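PDB 3MGA: enterochelin esterase from Salmonella enterica subsp. enterica serovar Typhimurium, which probably hydrolyses the ester bonds of the siderophore enterobactin (enterochelin) in its ferric form, which helps the bacterium recover the bound iron. Local coordinates for residues Val55-Thr58 and Gly59-Asp62; Ala224-His228 and Gln229-Pro233; Gln264-Leu267 and Pro268-Ala272; Val309-Ser313 and Gly314-Trp318; Gln366-Thr369 and Ser370-Ile374. One frame throughout, in Å; residues are numbered along the deposited sequence.

Contact 1: residues Val55-Thr58 and Gly59-Asp62; sequences VYIT and GVTD
Thr-61 folds back under Val-55 and Ile-57, and its hydroxyl makes two of the four hydrogen bonds between the segments. OG1 donates to Val-55 O at 2.6 Å, and it accepts from Ile-57 N at 2.9 Å in a nearly straight bond of 175°. Its position between the backbone N and the carbonyl carbon (chi1 66°) turns OG1 to the strand, so one hydroxyl engages a backbone acceptor and a backbone donor two residues apart. A water extends this end, donating to Thr-61 O and, weakly, to Val-55 O.

The backbone makes the reversal. Ile-57 O receives both Val-60 N, at 3.0 Å from above the carbonyl plane, and Thr-61 N, at 3.1 Å within that plane. The first bond closes a type II beta turn with Thr-58 and Gly-59 at its corners, the glycine having positive phi. This turn ends strand 52-57, an outermost strand of a four-stranded antiparallel sheet in the N-terminal, E-set-like part of the esterase. Inside the bend, Gly-59 N donates to Asp-62 OD2 at 3.0 Å, from above the carboxylate plane, while OD1 receives His-64 N.

Side-chain packing completes the turn. Ile-57 CG2 lies alongside Val-60 CB at 3.9 Å, and Trp-83 covers Ile-57. Tyr-56 makes an oblique van der Waals contact with Asp-62, CZ to CB 3.5 Å, and meets Trp-124 edge-to-face.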
loop_
_atom_site.group_PDB
_atom_site.type_symbol
_atom_site.label_atom_id
_atom_site.label_comp_id
_atom_site.label_asym_id
_atom_site.label_seq_id
_atom_site.Cartn_x
_atom_site.Cartn_y
_atom_site.Cartn_z
ATOM N N VAL A 55 -5.355 19.695 2.300
ATOM C CA VAL A 55 -4.125 18.945 2.348
ATOM C C VAL A 55 -4.571 17.561 2.763
ATOM O O VAL A 55 -5.022 17.362 3.890
ATOM C CB VAL A 55 -3.140 19.573 3.355
ATOM C CG1 VAL A 55 -1.839 18.780 3.424
ATOM C CG2 VAL A 55 -2.867 21.042 2.966
ATOM N N TYR A 56 -4.497 16.618 1.830
ATOM C CA TYR A 56 -4.930 15.249 2.084
ATOM C C TYR A 56 -3.706 14.359 2.204
ATOM O O TYR A 56 -3.138 13.947 1.205
ATOM C CB TYR A 56 -5.845 14.777 0.956
ATOM C CG TYR A 56 -6.582 13.485 1.225
ATOM C CD1 TYR A 56 -7.832 13.493 1.848
ATOM C CD2 TYR A 56 -6.050 12.255 0.831
ATOM C CE1 TYR A 56 -8.528 12.312 2.091
ATOM C CE2 TYR A 56 -6.735 11.068 1.066
ATOM C CZ TYR A 56 -7.973 11.098 1.697
ATOM O OH TYR A 56 -8.657 9.922 1.926
ATOM N N ILE A 57 -3.299 14.098 3.443
ATOM C CA ILE A 57 -2.142 13.273 3.743
ATOM C C ILE A 57 -2.641 11.941 4.290
ATOM O O ILE A 57 -3.368 11.908 5.281
ATOM C CB ILE A 57 -1.236 13.952 4.800
ATOM C CG1 ILE A 57 -0.887 15.386 4.377
ATOM C CG2 ILE A 57 0.032 13.149 5.017
ATOM C CD1 ILE A 57 -0.055 16.152 5.393
ATOM N N THR A 58 -2.259 10.847 3.639
ATOM C CA THR A 58 -2.689 9.516 4.059
ATOM C C THR A 58 -2.366 9.245 5.534
ATOM O O THR A 58 -1.231 9.410 5.978
ATOM C CB THR A 58 -2.044 8.413 3.183
ATOM O OG1 THR A 58 -2.371 8.649 1.815
ATOM C CG2 THR A 58 -2.541 7.024 3.584
ATOM N N GLY A 59 -3.386 8.840 6.286
ATOM C CA GLY A 59 -3.231 8.530 7.706
ATOM C C GLY A 59 -2.916 9.701 8.628
ATOM O O GLY A 59 -2.538 9.493 9.780
ATOM N N VAL A 60 -3.053 10.930 8.143
ATOM C CA VAL A 60 -2.781 12.088 8.985
ATOM C C VAL A 60 -3.950 13.080 8.975
ATOM O O VAL A 60 -4.411 13.487 10.044
ATOM C CB VAL A 60 -1.480 12.795 8.596
ATOM C CG1 VAL A 60 -1.253 14.014 9.499
ATOM C CG2 VAL A 60 -0.321 11.839 8.701
ATOM N N THR A 61 -4.430 13.453 7.787
ATOM C CA THR A 61 -5.548 14.385 7.673
ATOM C C THR A 61 -6.769 13.797 6.969
ATOM O O THR A 61 -7.637 14.543 6.513
ATOM C CB THR A 61 -5.143 15.667 6.917
ATOM O OG1 THR A 61 -4.836 15.356 5.549
ATOM C CG2 THR A 61 -3.953 16.349 7.594
ATOM N N ASP A 62 -6.857 12.475 6.889
ATOM C CA ASP A 62 -7.991 11.822 6.215
ATOM C C ASP A 62 -8.953 11.154 7.209
ATOM O O ASP A 62 -8.925 11.442 8.399
ATOM C CB ASP A 62 -7.484 10.827 5.156
ATOM C CG ASP A 62 -6.660 9.689 5.749
ATOM O OD1 ASP A 62 -6.577 9.579 6.988
ATOM O OD2 ASP A 62 -6.086 8.898 4.967
HETATM O O HOH W 1 -7.882 17.090 5.568
#

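Contact 2: residues Ala224-His228 and Gln229-Pro233; sequences ASLTH and QRLLP
Leu-226 and Thr-227, in the last turn of helix 220-228, are met by Arg-230 and Leu-231 in a Schellman motif that closes the helix ahead of strand 236-240. Arg-230, with positive phi (72°), reverses the chain. Its N donates to Thr-227 O at 3.0 Å, from well above the carbonyl plane, while Leu-231 N reaches Leu-226 O at 2.9 Å, nearly along the C=O axis. The apolar contact usual in this motif is present too: Leu-226 CD2 lies 4.2 Å from Leu-231 CD1. Leu-232 packs closer, its CD1 coming within 3.5 Å of Leu-226 CB.

Gln-229 runs extended beyond CG along the helix (chi2 178°) and carries NE2 to Ser-225 OG at 3.1 Å. The hydroxyl lies in the amide plane and is also hydrogen-bonded to Arg-165 O. Near the other end, one water donates to both Thr-227 OG1 and Pro-233 O, at 2.6 Å and 2.7 Å; the threonine hydroxyl is bonded to Leu-223 O as well. Helix 385-399 covers the apolar side, where Thr-393 meets Leu-226 and Leu-396 and Met-397 meet Leu-232, while the loop with Arg-165, Glu-167 and Pro-169 runs past the helix.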
loop_
_atom_site.group_PDB
_atom_site.type_symbol
_atom_site.label_atom_id
_atom_site.label_comp_id
_atom_site.label_asym_id
_atom_site.label_seq_id
_atom_site.Cartn_x
_atom_site.Cartn_y
_atom_site.Cartn_z
ATOM N N ALA A 224 15.067 -6.713 -8.937
ATOM C CA ALA A 224 16.329 -7.051 -9.596
ATOM C C ALA A 224 17.511 -6.555 -8.762
ATOM O O ALA A 224 18.533 -7.234 -8.654
ATOM C CB ALA A 224 16.378 -6.468 -11.019
ATOM N N SER A 225 17.364 -5.378 -8.163
ATOM C CA SER A 225 18.419 -4.817 -7.325
ATOM C C SER A 225 18.700 -5.725 -6.125
ATOM O O SER A 225 19.844 -6.013 -5.825
ATOM C CB SER A 225 18.037 -3.421 -6.842
ATOM O OG SER A 225 19.063 -2.877 -6.033
ATOM N N LEU A 226 17.650 -6.169 -5.443
ATOM C CA LEU A 226 17.810 -7.059 -4.289
ATOM C C LEU A 226 18.387 -8.415 -4.689
ATOM O O LEU A 226 19.165 -9.016 -3.941
ATOM C CB LEU A 226 16.496 -7.214 -3.535
ATOM C CG LEU A 226 16.088 -5.928 -2.821
ATOM C CD1 LEU A 226 14.723 -6.078 -2.145
ATOM C CD2 LEU A 226 17.155 -5.521 -1.814
ATOM N N THR A 227 18.025 -8.880 -5.879
ATOM C CA THR A 227 18.551 -10.133 -6.394
ATOM C C THR A 227 20.059 -10.002 -6.692
ATOM O O THR A 227 20.850 -10.894 -6.340
ATOM C CB THR A 227 17.797 -10.573 -7.645
ATOM O OG1 THR A 227 16.401 -10.726 -7.324
ATOM C CG2 THR A 227 18.352 -11.875 -8.153
ATOM N N HIS A 228 20.445 -8.898 -7.326
ATOM C CA HIS A 228 21.849 -8.636 -7.648
ATOM C C HIS A 228 22.711 -8.564 -6.380
ATOM O O HIS A 228 23.864 -8.988 -6.386
ATOM C CB HIS A 228 21.969 -7.334 -8.443
ATOM C CG HIS A 228 23.379 -6.937 -8.757
ATOM N ND1 HIS A 228 24.054 -7.397 -9.868
ATOM C CD2 HIS A 228 24.236 -6.106 -8.114
ATOM C CE1 HIS A 228 25.268 -6.875 -9.891
ATOM N NE2 HIS A 228 25.404 -6.088 -8.838
ATOM N N GLN A 229 22.138 -8.042 -5.296
ATOM C CA GLN A 229 22.853 -7.907 -4.009
ATOM C C GLN A 229 22.896 -9.217 -3.219
ATOM O O GLN A 229 23.531 -9.287 -2.171
ATOM C CB GLN A 229 22.207 -6.826 -3.136
ATOM C CG GLN A 229 22.168 -5.436 -3.763
ATOM C CD GLN A 229 21.465 -4.424 -2.871
ATOM O OE1 GLN A 229 21.812 -4.270 -1.693
ATOM N NE2 GLN A 229 20.487 -3.711 -3.432
ATOM N N ARG A 230 22.199 -10.233 -3.728
ATOM C CA ARG A 230 22.109 -11.567 -3.128
ATOM C C ARG A 230 21.240 -11.547 -1.872
ATOM O O ARG A 230 21.367 -12.406 -0.998
ATOM C CB ARG A 230 23.504 -12.179 -2.889
ATOM C CG ARG A 230 24.375 -12.125 -4.154
ATOM C CD ARG A 230 25.721 -12.849 -4.050
ATOM N NE ARG A 230 25.600 -14.309 -4.149
ATOM C CZ ARG A 230 25.482 -15.152 -3.119
ATOM N NH1 ARG A 230 25.380 -16.456 -3.355
ATOM N NH2 ARG A 230 25.466 -14.713 -1.859
ATOM N N LEU A 231 20.335 -10.565 -1.810
ATOM C CA LEU A 231 19.417 -10.416 -0.686
ATOM C C LEU A 231 18.055 -11.074 -0.981
ATOM O O LEU A 231 17.187 -11.131 -0.120
ATOM C CB LEU A 231 19.275 -8.945 -0.296
ATOM C CG LEU A 231 20.550 -8.319 0.301
ATOM C CD1 LEU A 231 20.348 -6.846 0.595
ATOM C CD2 LEU A 231 21.012 -9.053 1.583
ATOM N N LEU A 232 17.881 -11.545 -2.209
ATOM C CA LEU A 232 16.690 -12.294 -2.622
ATOM C C LEU A 232 17.199 -13.375 -3.568
ATOM O O LEU A 232 18.187 -13.174 -4.264
ATOM C CB LEU A 232 15.642 -11.437 -3.346
ATOM C CG LEU A 232 14.784 -10.398 -2.620
ATOM C CD1 LEU A 232 13.948 -9.638 -3.644
ATOM C CD2 LEU A 232 13.868 -11.007 -1.550
ATOM N N PRO A 233 16.536 -14.529 -3.588
ATOM C CA PRO A 233 16.965 -15.587 -4.480
ATOM C C PRO A 233 16.387 -15.371 -5.870
ATOM O O PRO A 233 15.414 -14.625 -6.018
ATOM C CB PRO A 233 16.327 -16.821 -3.855
ATOM C CG PRO A 233 15.027 -16.305 -3.301
ATOM C CD PRO A 233 15.320 -14.894 -2.837
HETATM O O HOH W 2 14.352 -12.267 -6.947
#

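Contact 3: residues Gln264-Leu267 and Pro268-Ala272; sequences QELL and PQVRA
Leu-266 and Val-270, one helical turn apart, form the buried side of this stretch of helix 256-273. Leu-266 CD1 comes to 3.9 Å from Val-270 CG2, the two side chains lying at a slant to each other. With CG of Leu-266 anti to its own N (chi1 -177°), the leucine leads off the helix and meets Leu-238, Ile-240 and Trp-178, while Val-270 meets Leu-238 and Phe-276. Two i to i+4 backbone bonds hold this part: Val-270 N donates to Leu-266 O at 2.9 Å, and Arg-271 N to Leu-267 O at 2.8 Å. The buried Leu-267 adds to the close packing, its CB 3.5 Å from Pro-268 CD.

Pro-268 has no N-H to give to the preceding turn, and its ring occupies the place of that bond, with CG 3.6 Å from Gln-264 O and CD 3.5 Å from Glu-265 O. The helix is kinked here and the turn before it widens to a pi-type one. The solvent side is looser. Gln-269 lays CB and CG against the helix, CG 3.3 Å from Glu-265 O. Arg-271 curls back at chi3, which brings one face of its guanidinium over Pro-268 CA, off-centre toward the rim.

Polar ends nearer the start of the segment turn to the neighbouring hairpin. Glu-265 is held by Ser-180 OG and Arg-182 N, and Gln-264 OE1 by the Arg-182 side chain. A proline-kinked helix of this kind here forms part of the beta-alpha-beta crossover from strand 236-240 to strand 284-288 in the alpha/beta-hydrolase fold.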
loop_
_atom_site.group_PDB
_atom_site.type_symbol
_atom_site.label_atom_id
_atom_site.label_comp_id
_atom_site.label_asym_id
_atom_site.label_seq_id
_atom_site.Cartn_x
_atom_site.Cartn_y
_atom_site.Cartn_z
ATOM N N GLN A 264 -5.618 -24.239 -10.575
ATOM C CA GLN A 264 -6.027 -25.160 -11.647
ATOM C C GLN A 264 -5.836 -24.635 -13.074
ATOM O O GLN A 264 -5.633 -25.415 -14.010
ATOM C CB GLN A 264 -7.510 -25.516 -11.463
ATOM C CG GLN A 264 -7.844 -26.213 -10.141
ATOM C CD GLN A 264 -9.345 -26.344 -9.914
ATOM O OE1 GLN A 264 -10.140 -25.575 -10.464
ATOM N NE2 GLN A 264 -9.735 -27.301 -9.079
ATOM N N GLU A 265 -5.896 -23.321 -13.232
ATOM C CA GLU A 265 -5.796 -22.695 -14.541
ATOM C C GLU A 265 -4.516 -21.877 -14.755
ATOM O O GLU A 265 -3.800 -22.103 -15.729
ATOM C CB GLU A 265 -6.993 -21.756 -14.730
ATOM C CG GLU A 265 -8.371 -22.397 -14.531
ATOM C CD GLU A 265 -9.486 -21.361 -14.393
ATOM O OE1 GLU A 265 -9.178 -20.157 -14.229
ATOM O OE2 GLU A 265 -10.671 -21.749 -14.427
ATOM N N LEU A 266 -4.233 -20.941 -13.845
ATOM C CA LEU A 266 -3.094 -20.026 -13.992
ATOM C C LEU A 266 -1.703 -20.629 -13.778
ATOM O O LEU A 266 -0.851 -20.531 -14.661
ATOM C CB LEU A 266 -3.267 -18.808 -13.069
ATOM C CG LEU A 266 -2.186 -17.729 -13.159
ATOM C CD1 LEU A 266 -2.115 -17.162 -14.575
ATOM C CD2 LEU A 266 -2.422 -16.622 -12.139
ATOM N N LEU A 267 -1.471 -21.237 -12.617
ATOM C CA LEU A 267 -0.161 -21.818 -12.303
ATOM C C LEU A 267 0.366 -22.820 -13.325
ATOM O O LEU A 267 1.574 -22.848 -13.578
ATOM C CB LEU A 267 -0.141 -22.443 -10.898
ATOM C CG LEU A 267 -0.313 -21.475 -9.716
ATOM C CD1 LEU A 267 0.075 -22.175 -8.413
ATOM C CD2 LEU A 267 0.532 -20.234 -9.889
ATOM N N PRO A 268 -0.517 -23.659 -13.900
ATOM C CA PRO A 268 -0.011 -24.604 -14.910
ATOM C C PRO A 268 0.406 -23.868 -16.188
ATOM O O PRO A 268 1.352 -24.270 -16.857
ATOM C CB PRO A 268 -1.199 -25.546 -15.147
ATOM C CG PRO A 268 -2.017 -25.433 -13.908
ATOM C CD PRO A 268 -1.894 -23.985 -13.503
ATOM N N GLN A 269 -0.300 -22.790 -16.516
ATOM C CA GLN A 269 0.058 -21.988 -17.679
ATOM C C GLN A 269 1.406 -21.328 -17.420
ATOM O O GLN A 269 2.291 -21.345 -18.278
ATOM C CB GLN A 269 -0.990 -20.909 -17.963
ATOM C CG GLN A 269 -2.291 -21.360 -18.624
ATOM C CD GLN A 269 -2.110 -21.757 -20.085
ATOM O OE1 GLN A 269 -1.279 -22.612 -20.416
ATOM N NE2 GLN A 269 -2.915 -21.155 -20.967
ATOM N N VAL A 270 1.558 -20.761 -16.227
ATOM C CA VAL A 270 2.799 -20.091 -15.850
ATOM C C VAL A 270 3.942 -21.075 -15.814
ATOM O O VAL A 270 5.063 -20.734 -16.191
ATOM C CB VAL A 270 2.689 -19.407 -14.482
ATOM C CG1 VAL A 270 4.043 -18.868 -14.045
ATOM C CG2 VAL A 270 1.647 -18.303 -14.533
ATOM N N ARG A 271 3.654 -22.293 -15.355
ATOM C CA ARG A 271 4.651 -23.358 -15.285
ATOM C C ARG A 271 5.093 -23.810 -16.677
ATOM O O ARG A 271 6.214 -24.279 -16.850
ATOM C CB ARG A 271 4.112 -24.558 -14.484
ATOM C CG ARG A 271 5.076 -25.741 -14.420
ATOM C CD ARG A 271 4.644 -26.832 -13.438
ATOM N NE ARG A 271 3.306 -27.368 -13.698
ATOM C CZ ARG A 271 2.203 -27.059 -13.010
ATOM N NH1 ARG A 271 2.247 -26.226 -11.972
ATOM N NH2 ARG A 271 1.043 -27.621 -13.348
ATOM N N ALA A 272 4.211 -23.679 -17.662
ATOM C CA ALA A 272 4.540 -24.074 -19.030
ATOM C C ALA A 272 5.558 -23.130 -19.664
ATOM O O ALA A 272 6.310 -23.540 -20.540
ATOM C CB ALA A 272 3.289 -24.159 -19.886
#

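Contact 4: residues Val309-Ser313 and Gly314-Trp318; sequences VLSQS and GSFWW
The ring of Phe-316 swings back to Ser-311, whose OG approaches it obliquely, 3.4 Å from CE2, while a water lies in the ring plane at its edge. Leu-293 and Leu-296 of helix 290-301, Leu-347 and Leu-363 also pack around this ring. The indole of Trp-317 has Ser-315 CB over one face, 3.6 Å above the plane and toward the rim.

The water at the Phe-316 edge bridges the two segments: it is hydrogen-bonded to Ser-311 OG at 2.7 Å and accepts from Gly-314 N at 2.8 Å. Ser-311 OG stands anti to the backbone N (chi1 176°), a position that also puts it 3.4 Å from Gly-314 CA. A second water ties Ser-313 O, to which it donates at 3.0 Å, to Ser-315 OG and Trp-317 NE1.

The stretch runs off the C-terminal end of strand 308-312, in the central sheet of the alpha/beta-hydrolase fold, where loops of this family gather around the active site. Ser-315 OG is hydrogen-bonded to Ser-289 OG, which sits at the centre of a GxSxG pattern consistent with a nucleophile elbow, and a glycerol lies about 4 Å from the Ser-315 side chain.

Two overlapping bends shape the segment: an inverse gamma turn centred on Ser-315, its bond weak, and a type I turn closed by Trp-318 N on Ser-315 O at 3.2 Å. Ser-313 OG is taken up by Glu-353 and Trp-388, and Gly-314 O by Asn-360.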
loop_
_atom_site.group_PDB
_atom_site.type_symbol
_atom_site.label_atom_id
_atom_site.label_comp_id
_atom_site.label_asym_id
_atom_site.label_seq_id
_atom_site.Cartn_x
_atom_site.Cartn_y
_atom_site.Cartn_z
ATOM N N VAL A 309 2.775 -16.254 3.549
ATOM C CA VAL A 309 1.814 -15.179 3.403
ATOM C C VAL A 309 2.451 -13.836 3.761
ATOM O O VAL A 309 3.246 -13.735 4.706
ATOM C CB VAL A 309 0.584 -15.398 4.309
ATOM C CG1 VAL A 309 -0.301 -14.168 4.322
ATOM C CG2 VAL A 309 -0.201 -16.625 3.863
ATOM N N LEU A 310 2.123 -12.822 2.962
ATOM C CA LEU A 310 2.576 -11.469 3.194
ATOM C C LEU A 310 1.349 -10.559 3.130
ATOM O O LEU A 310 0.875 -10.205 2.043
ATOM C CB LEU A 310 3.646 -11.052 2.184
ATOM C CG LEU A 310 4.109 -9.580 2.246
ATOM C CD1 LEU A 310 4.367 -9.134 3.677
ATOM C CD2 LEU A 310 5.346 -9.335 1.358
ATOM N N SER A 311 0.817 -10.224 4.303
ATOM C CA SER A 311 -0.332 -9.345 4.404
ATOM C C SER A 311 0.075 -7.969 4.907
ATOM O O SER A 311 0.597 -7.833 6.021
ATOM C CB SER A 311 -1.387 -9.917 5.333
ATOM O OG SER A 311 -2.459 -8.990 5.475
ATOM N N GLN A 312 -0.168 -6.960 4.078
ATOM C CA GLN A 312 0.141 -5.577 4.416
ATOM C C GLN A 312 -1.203 -4.868 4.551
ATOM O O GLN A 312 -2.018 -4.913 3.629
ATOM C CB GLN A 312 0.976 -4.920 3.311
ATOM C CG GLN A 312 2.166 -5.760 2.852
ATOM C CD GLN A 312 3.068 -5.044 1.865
ATOM O OE1 GLN A 312 3.193 -5.463 0.722
ATOM N NE2 GLN A 312 3.672 -3.938 2.295
ATOM N N SER A 313 -1.438 -4.242 5.705
ATOM C CA SER A 313 -2.701 -3.540 5.982
ATOM C C SER A 313 -3.912 -4.427 5.678
ATOM O O SER A 313 -4.909 -3.973 5.116
ATOM C CB SER A 313 -2.785 -2.234 5.191
ATOM O OG SER A 313 -1.781 -1.335 5.595
ATOM N N GLY A 314 -3.814 -5.693 6.062
ATOM C CA GLY A 314 -4.882 -6.659 5.817
ATOM C C GLY A 314 -6.244 -6.210 6.304
ATOM O O GLY A 314 -6.392 -5.740 7.432
ATOM N N SER A 315 -7.244 -6.350 5.436
ATOM C CA SER A 315 -8.610 -5.960 5.764
ATOM C C SER A 315 -9.288 -7.060 6.577
ATOM O O SER A 315 -10.265 -7.659 6.135
ATOM C CB SER A 315 -9.392 -5.681 4.485
ATOM O OG SER A 315 -8.782 -4.632 3.753
ATOM N N PHE A 316 -8.763 -7.309 7.775
ATOM C CA PHE A 316 -9.294 -8.346 8.658
ATOM C C PHE A 316 -10.500 -7.873 9.459
ATOM O O PHE A 316 -10.958 -8.554 10.374
ATOM C CB PHE A 316 -8.193 -8.911 9.551
ATOM C CG PHE A 316 -7.071 -9.496 8.775
ATOM C CD1 PHE A 316 -7.250 -10.691 8.088
ATOM C CD2 PHE A 316 -5.843 -8.846 8.690
ATOM C CE1 PHE A 316 -6.226 -11.235 7.343
ATOM C CE2 PHE A 316 -4.813 -9.383 7.940
ATOM C CZ PHE A 316 -5.003 -10.577 7.267
ATOM N N TRP A 317 -10.993 -6.688 9.106
ATOM C CA TRP A 317 -12.211 -6.132 9.682
ATOM C C TRP A 317 -13.383 -6.567 8.798
ATOM O O TRP A 317 -14.538 -6.435 9.187
ATOM C CB TRP A 317 -12.139 -4.600 9.777
ATOM C CG TRP A 317 -11.635 -3.922 8.525
ATOM C CD1 TRP A 317 -10.386 -3.411 8.327
ATOM C CD2 TRP A 317 -12.346 -3.722 7.298
ATOM N NE1 TRP A 317 -10.282 -2.885 7.067
ATOM C CE2 TRP A 317 -11.469 -3.068 6.410
ATOM C CE3 TRP A 317 -13.643 -4.026 6.862
ATOM C CZ2 TRP A 317 -11.845 -2.705 5.117
ATOM C CZ3 TRP A 317 -14.016 -3.665 5.572
ATOM C CH2 TRP A 317 -13.120 -3.010 4.719
ATOM N N TRP A 318 -13.075 -7.085 7.606
ATOM C CA TRP A 318 -14.089 -7.556 6.656
ATOM C C TRP A 318 -14.929 -8.630 7.338
ATOM O O TRP A 318 -14.403 -9.380 8.165
ATOM C CB TRP A 318 -13.406 -8.120 5.400
ATOM C CG TRP A 318 -14.348 -8.578 4.293
ATOM C CD1 TRP A 318 -14.961 -7.787 3.362
ATOM C CD2 TRP A 318 -14.743 -9.926 3.992
ATOM N NE1 TRP A 318 -15.730 -8.555 2.519
ATOM C CE2 TRP A 318 -15.613 -9.870 2.881
ATOM C CE3 TRP A 318 -14.456 -11.174 4.561
ATOM C CZ2 TRP A 318 -16.194 -11.010 2.325
ATOM C CZ3 TRP A 318 -15.035 -12.307 4.007
ATOM C CH2 TRP A 318 -15.893 -12.215 2.898
HETATM O O HOH W 3 -1.808 -7.212 7.341
HETATM O O HOH W 4 -7.692 -2.888 5.194
#

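Contact 5: residues Gln366-Thr369 and Ser370-Ile374; sequences QLNT and SQQSI
Thr-369 and Gln-372 are joined, as modelled, by two short hydrogen bonds across a tight bend. Gln-372 OE1 accepts from Thr-369 N at 2.6 Å. On the other branch of the amide, NE2 donates to Thr-369 OG1 at 2.6 Å, with the hydroxyl close to the amide plane. OE1 is also 2.6 Å from Thr-369 O and 2.9 Å from Leu-367 O, both acceptors, so the exact placing of this crowded amide is somewhat doubtful.

The glutamine side chain, bent at chi2 (-61°), returns toward Thr-369 and crosses its side chain at about a right angle. NE2 also bonds Ala-340 O. The threonine end is shaped by an inverse gamma turn centred on Asn-368, directly after the helix.

Beside the helix end, Leu-367 CD1 meets Ile-374 CD1 at 3.6 Å, and both residues rest on Ile-345; Leu-333 adds to the cover over Leu-367. Gln-371 and Ser-373 are bonded through their backbones to Gly-342, Leu-343 and Ile-345. The bend joins helix 354-367 to strand 373-379, in the beta-alpha-beta unit that ends at the last strand of the hydrolase sheet.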
loop_
_atom_site.group_PDB
_atom_site.type_symbol
_atom_site.label_atom_id
_atom_site.label_comp_id
_atom_site.label_asym_id
_atom_site.label_seq_id
_atom_site.Cartn_x
_atom_site.Cartn_y
_atom_site.Cartn_z
ATOM N N GLN A 366 -4.857 -14.255 17.902
ATOM C CA GLN A 366 -5.603 -15.475 17.583
ATOM C C GLN A 366 -4.751 -16.608 17.020
ATOM O O GLN A 366 -4.718 -17.707 17.579
ATOM C CB GLN A 366 -6.723 -15.161 16.581
ATOM C CG GLN A 366 -7.891 -14.357 17.155
ATOM C CD GLN A 366 -8.740 -15.155 18.137
ATOM O OE1 GLN A 366 -8.628 -16.380 18.228
ATOM N NE2 GLN A 366 -9.606 -14.460 18.863
ATOM N N LEU A 367 -4.068 -16.343 15.916
ATOM C CA LEU A 367 -3.261 -17.372 15.261
ATOM C C LEU A 367 -1.883 -17.623 15.884
ATOM O O LEU A 367 -1.303 -18.692 15.670
ATOM C CB LEU A 367 -3.127 -17.075 13.760
ATOM C CG LEU A 367 -2.533 -15.743 13.316
ATOM C CD1 LEU A 367 -1.118 -15.581 13.829
ATOM C CD2 LEU A 367 -2.568 -15.644 11.796
ATOM N N ASN A 368 -1.371 -16.670 16.665
ATOM C CA ASN A 368 -0.052 -16.834 17.285
ATOM C C ASN A 368 0.067 -18.050 18.208
ATOM O O ASN A 368 -0.175 -17.968 19.415
ATOM C CB ASN A 368 0.379 -15.586 18.062
ATOM C CG ASN A 368 1.756 -15.748 18.702
ATOM O OD1 ASN A 368 2.641 -16.399 18.140
ATOM N ND2 ASN A 368 1.941 -15.150 19.874
ATOM N N THR A 369 0.431 -19.180 17.615
ATOM C CA THR A 369 0.664 -20.408 18.358
ATOM C C THR A 369 2.088 -20.827 17.994
ATOM O O THR A 369 2.791 -20.103 17.284
ATOM C CB THR A 369 -0.368 -21.514 18.030
ATOM O OG1 THR A 369 -0.291 -21.866 16.642
ATOM C CG2 THR A 369 -1.776 -21.039 18.357
ATOM N N SER A 370 2.517 -21.978 18.483
ATOM C CA SER A 370 3.863 -22.462 18.219
ATOM C C SER A 370 4.005 -23.132 16.847
ATOM O O SER A 370 5.102 -23.196 16.294
ATOM C CB SER A 370 4.247 -23.467 19.305
ATOM O OG SER A 370 4.106 -22.901 20.599
ATOM N N GLN A 371 2.888 -23.593 16.290
ATOM C CA GLN A 371 2.888 -24.342 15.027
ATOM C C GLN A 371 3.084 -23.534 13.741
ATOM O O GLN A 371 2.830 -24.044 12.649
ATOM C CB GLN A 371 1.619 -25.215 14.936
ATOM C CG GLN A 371 1.590 -26.393 15.937
ATOM C CD GLN A 371 1.650 -25.960 17.405
ATOM O OE1 GLN A 371 1.267 -24.845 17.757
ATOM N NE2 GLN A 371 2.124 -26.855 18.264
ATOM N N GLN A 372 3.548 -22.292 13.860
ATOM C CA GLN A 372 3.797 -21.460 12.686
ATOM C C GLN A 372 4.726 -20.287 13.022
ATOM O O GLN A 372 4.828 -19.863 14.179
ATOM C CB GLN A 372 2.486 -20.946 12.072
ATOM C CG GLN A 372 1.778 -19.842 12.857
ATOM C CD GLN A 372 1.352 -20.250 14.251
ATOM O OE1 GLN A 372 1.411 -19.443 15.181
ATOM N NE2 GLN A 372 0.933 -21.502 14.413
ATOM N N SER A 373 5.394 -19.774 11.995
ATOM C CA SER A 373 6.321 -18.652 12.137
ATOM C C SER A 373 5.617 -17.368 11.694
ATOM O O SER A 373 5.293 -17.220 10.526
ATOM C CB SER A 373 7.557 -18.904 11.276
ATOM O OG SER A 373 8.123 -20.169 11.576
ATOM N N ILE A 374 5.376 -16.458 12.637
ATOM C CA ILE A 374 4.683 -15.194 12.364
ATOM C C ILE A 374 5.607 -14.007 12.599
ATOM O O ILE A 374 6.251 -13.923 13.636
ATOM C CB ILE A 374 3.483 -14.989 13.318
ATOM C CG1 ILE A 374 2.601 -16.234 13.397
ATOM C CG2 ILE A 374 2.660 -13.772 12.881
ATOM C CD1 ILE A 374 1.893 -16.570 12.108
#

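How the contacts relate
Contacts 1, 2, 4 and 5 lie at bends next to a strand or helix end, contact 3 within a helix, and the five follow in series with none nested or crossing. Contact 1 ends strand 52-57 in the N-terminal part; the other four lie in the alpha/beta-hydrolase part. Contact 2 links helix 220-228 to strand 236-240, and contact 3 leads on toward strand 284-288. Contacts 2 and 3 are on the opposite side of the chain's centre from contact 1. Contact 4 leaves strand 308-312, and contact 5 brings the chain into strand 373-379 of the same sheet; their nearest atoms are about 7 Å apart. Contact 4 also comes within about 9 Å of contact 1 and of contact 2 (nearest atoms), without touching either.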